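Local structure of heme oxygenase 1 (Synechocystis sp., 1WE1) at residues A[45-50]-A[91-96]. The protein binds heme and probably opens its ring with oxygen and electrons from a reductase to give biliverdin IXalpha, carbon monoxide and iron for making photosynthetic antenna chromophores. Numbering follows the deposited sequence.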
loop_
_atom_site.group_PDB
_atom_site.type_symbol
_atom_site.label_atom_id
_atom_site.label_comp_id
_atom_site.label_asym_id
_atom_site.label_seq_id
_atom_site.Cartn_x
_atom_site.Cartn_y
_atom_site.Cartn_z
ATOM N N ASN A 45 -6.624 4.063 -6.653
ATOM C CA ASN A 45 -5.293 4.650 -6.577
ATOM C C ASN A 45 -4.186 3.599 -6.378
ATOM O O ASN A 45 -3.249 3.517 -7.181
ATOM C CB ASN A 45 -5.226 5.695 -5.471
ATOM C CG ASN A 45 -5.807 7.034 -5.900
ATOM O OD1 ASN A 45 -5.840 7.374 -7.090
ATOM N ND2 ASN A 45 -6.247 7.813 -4.927
ATOM N N LEU A 46 -4.290 2.788 -5.328
ATOM C CA LEU A 46 -3.273 1.771 -5.093
ATOM C C LEU A 46 -3.080 0.933 -6.348
ATOM O O LEU A 46 -1.972 0.518 -6.665
ATOM C CB LEU A 46 -3.664 0.876 -3.920
ATOM C CG LEU A 46 -3.774 1.656 -2.614
ATOM C CD1 LEU A 46 -4.078 0.713 -1.464
ATOM C CD2 LEU A 46 -2.471 2.387 -2.369
ATOM N N TYR A 47 -4.166 0.698 -7.071
ATOM C CA TYR A 47 -4.092 -0.070 -8.298
ATOM C C TYR A 47 -3.019 0.518 -9.229
ATOM O O TYR A 47 -2.210 -0.217 -9.785
ATOM C CB TYR A 47 -5.455 -0.062 -8.996
ATOM C CG TYR A 47 -5.414 -0.595 -10.401
ATOM C CD1 TYR A 47 -5.166 -1.940 -10.651
ATOM C CD2 TYR A 47 -5.572 0.256 -11.488
ATOM C CE1 TYR A 47 -5.071 -2.417 -11.953
ATOM C CE2 TYR A 47 -5.478 -0.215 -12.793
ATOM C CZ TYR A 47 -5.226 -1.545 -13.019
ATOM O OH TYR A 47 -5.117 -2.002 -14.320
ATOM N N PHE A 48 -3.007 1.841 -9.394
ATOM C CA PHE A 48 -2.022 2.481 -10.269
ATOM C C PHE A 48 -0.621 2.500 -9.662
ATOM O O PHE A 48 0.372 2.327 -10.366
ATOM C CB PHE A 48 -2.449 3.913 -10.607
ATOM C CG PHE A 48 -3.759 3.990 -11.342
ATOM C CD1 PHE A 48 -4.930 4.338 -10.675
ATOM C CD2 PHE A 48 -3.830 3.669 -12.699
ATOM C CE1 PHE A 48 -6.151 4.363 -11.345
ATOM C CE2 PHE A 48 -5.048 3.688 -13.382
ATOM C CZ PHE A 48 -6.215 4.035 -12.703
ATOM N N VAL A 49 -0.543 2.701 -8.354
ATOM C CA VAL A 49 0.750 2.736 -7.703
ATOM C C VAL A 49 1.432 1.385 -7.795
ATOM O O VAL A 49 2.606 1.307 -8.141
ATOM C CB VAL A 49 0.621 3.128 -6.233
ATOM C CG1 VAL A 49 2.012 3.107 -5.576
ATOM C CG2 VAL A 49 -0.023 4.517 -6.120
ATOM N N TYR A 50 0.707 0.314 -7.484
ATOM C CA TYR A 50 1.298 -1.020 -7.561
ATOM C C TYR A 50 1.645 -1.373 -8.986
ATOM O O TYR A 50 2.646 -2.027 -9.230
ATOM C CB TYR A 50 0.363 -2.073 -6.981
ATOM C CG TYR A 50 0.406 -2.129 -5.478
ATOM C CD1 TYR A 50 1.337 -2.941 -4.810
ATOM C CD2 TYR A 50 -0.475 -1.367 -4.712
ATOM C CE1 TYR A 50 1.376 -2.987 -3.406
ATOM C CE2 TYR A 50 -0.444 -1.410 -3.312
ATOM C CZ TYR A 50 0.476 -2.219 -2.672
ATOM O OH TYR A 50 0.468 -2.274 -1.302
ATOM N N ASN A 91 -17.450 -3.055 -16.119
ATOM C CA ASN A 91 -16.906 -1.939 -16.873
ATOM C C ASN A 91 -15.861 -1.164 -16.060
ATOM O O ASN A 91 -15.609 0.013 -16.354
ATOM C CB ASN A 91 -18.020 -0.967 -17.304
ATOM C CG ASN A 91 -19.118 -1.633 -18.120
ATOM O OD1 ASN A 91 -18.871 -2.539 -18.915
ATOM N ND2 ASN A 91 -20.343 -1.164 -17.939
ATOM N N TRP A 92 -15.240 -1.805 -15.066
ATOM C CA TRP A 92 -14.263 -1.101 -14.230
ATOM C C TRP A 92 -13.114 -0.406 -14.951
ATOM O O TRP A 92 -12.678 0.649 -14.503
ATOM C CB TRP A 92 -13.688 -2.003 -13.120
ATOM C CG TRP A 92 -12.743 -3.100 -13.564
ATOM C CD1 TRP A 92 -13.078 -4.375 -13.921
ATOM C CD2 TRP A 92 -11.314 -3.013 -13.681
ATOM N NE1 TRP A 92 -11.949 -5.090 -14.251
ATOM C CE2 TRP A 92 -10.852 -4.280 -14.116
ATOM C CE3 TRP A 92 -10.379 -1.986 -13.466
ATOM C CZ2 TRP A 92 -9.490 -4.554 -14.339
ATOM C CZ3 TRP A 92 -9.016 -2.261 -13.691
ATOM C CH2 TRP A 92 -8.591 -3.536 -14.124
ATOM N N ARG A 93 -12.621 -0.972 -16.052
ATOM C CA ARG A 93 -11.520 -0.333 -16.782
ATOM C C ARG A 93 -11.943 1.085 -17.150
ATOM O O ARG A 93 -11.118 1.996 -17.210
ATOM C CB ARG A 93 -11.192 -1.082 -18.082
ATOM C CG ARG A 93 -10.050 -2.108 -18.056
ATOM C CD ARG A 93 -10.340 -3.287 -17.148
ATOM N NE ARG A 93 -9.653 -4.539 -17.517
ATOM C CZ ARG A 93 -8.333 -4.709 -17.601
ATOM N NH1 ARG A 93 -7.495 -3.713 -17.360
ATOM N NH2 ARG A 93 -7.843 -5.898 -17.889
ATOM N N GLN A 94 -13.243 1.265 -17.376
ATOM C CA GLN A 94 -13.780 2.558 -17.786
ATOM C C GLN A 94 -14.211 3.477 -16.650
ATOM O O GLN A 94 -14.333 4.679 -16.850
ATOM C CB GLN A 94 -14.966 2.352 -18.733
ATOM C CG GLN A 94 -14.851 1.153 -19.681
ATOM C CD GLN A 94 -16.050 1.027 -20.627
ATOM O OE1 GLN A 94 -16.314 -0.047 -21.173
ATOM N NE2 GLN A 94 -16.770 2.130 -20.829
ATOM N N GLU A 95 -14.442 2.927 -15.464
ATOM C CA GLU A 95 -14.877 3.741 -14.328
ATOM C C GLU A 95 -13.770 4.138 -13.352
ATOM O O GLU A 95 -13.875 5.158 -12.661
ATOM C CB GLU A 95 -15.971 3.012 -13.544
ATOM C CG GLU A 95 -17.383 3.498 -13.823
ATOM C CD GLU A 95 -17.814 3.251 -15.255
ATOM O OE1 GLU A 95 -17.867 2.071 -15.669
ATOM O OE2 GLU A 95 -18.101 4.236 -15.971
ATOM N N VAL A 96 -12.720 3.324 -13.286
ATOM C CA VAL A 96 -11.632 3.591 -12.363
ATOM C C VAL A 96 -10.844 4.827 -12.759
ATOM O O VAL A 96 -10.592 5.061 -13.940
ATOM C CB VAL A 96 -10.666 2.372 -12.251
ATOM C CG1 VAL A 96 -9.793 2.255 -13.504
ATOM C CG2 VAL A 96 -9.818 2.503 -10.988
#
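Two pairs make this contact: Tyr47 with Trp92, and Phe48 with Val96. From helix 36-59 the Tyr47 side chain starts out toward 91-96. Its CG lies anti to the backbone N (chi1 169°), which sends the ring out to the tryptophan. Tyr47 CD2 sits over the centre of the Phe48 ring, 3.8 Å above its plane. Further out, Tyr47 CE2 is 4.2 Å from Trp92 CZ3, and Tyr47 CZ is closer to that same atom, at 3.9 Å. At the tip, Tyr47 OH lies in the plane of the indole, at its edge, 3.8 Å from Trp92 CH2. It also hydrogen-bonds Glu81 of helix 77-88, which probably steadies the phenol.

The rings form a T-shaped pair. The six-membered ring of Trp92 turns its edge to the face of Tyr47, with the planes at 87° and the ring centroids 5.6 Å apart. The aliphatic CD of Arg93 lies over one indole face. The methyls of Val96 reach the outer atoms of the Phe48 ring obliquely: Val96 CG1 is 4.1 Å from Phe48 CZ, and Val96 CG2 is as far from Phe48 CE1. No hydrogen bond joins the two segments. This is aromatic and aliphatic packing between a long helix and a short helical turn in the all-helical heme oxygenase fold, away from the heme-binding residues.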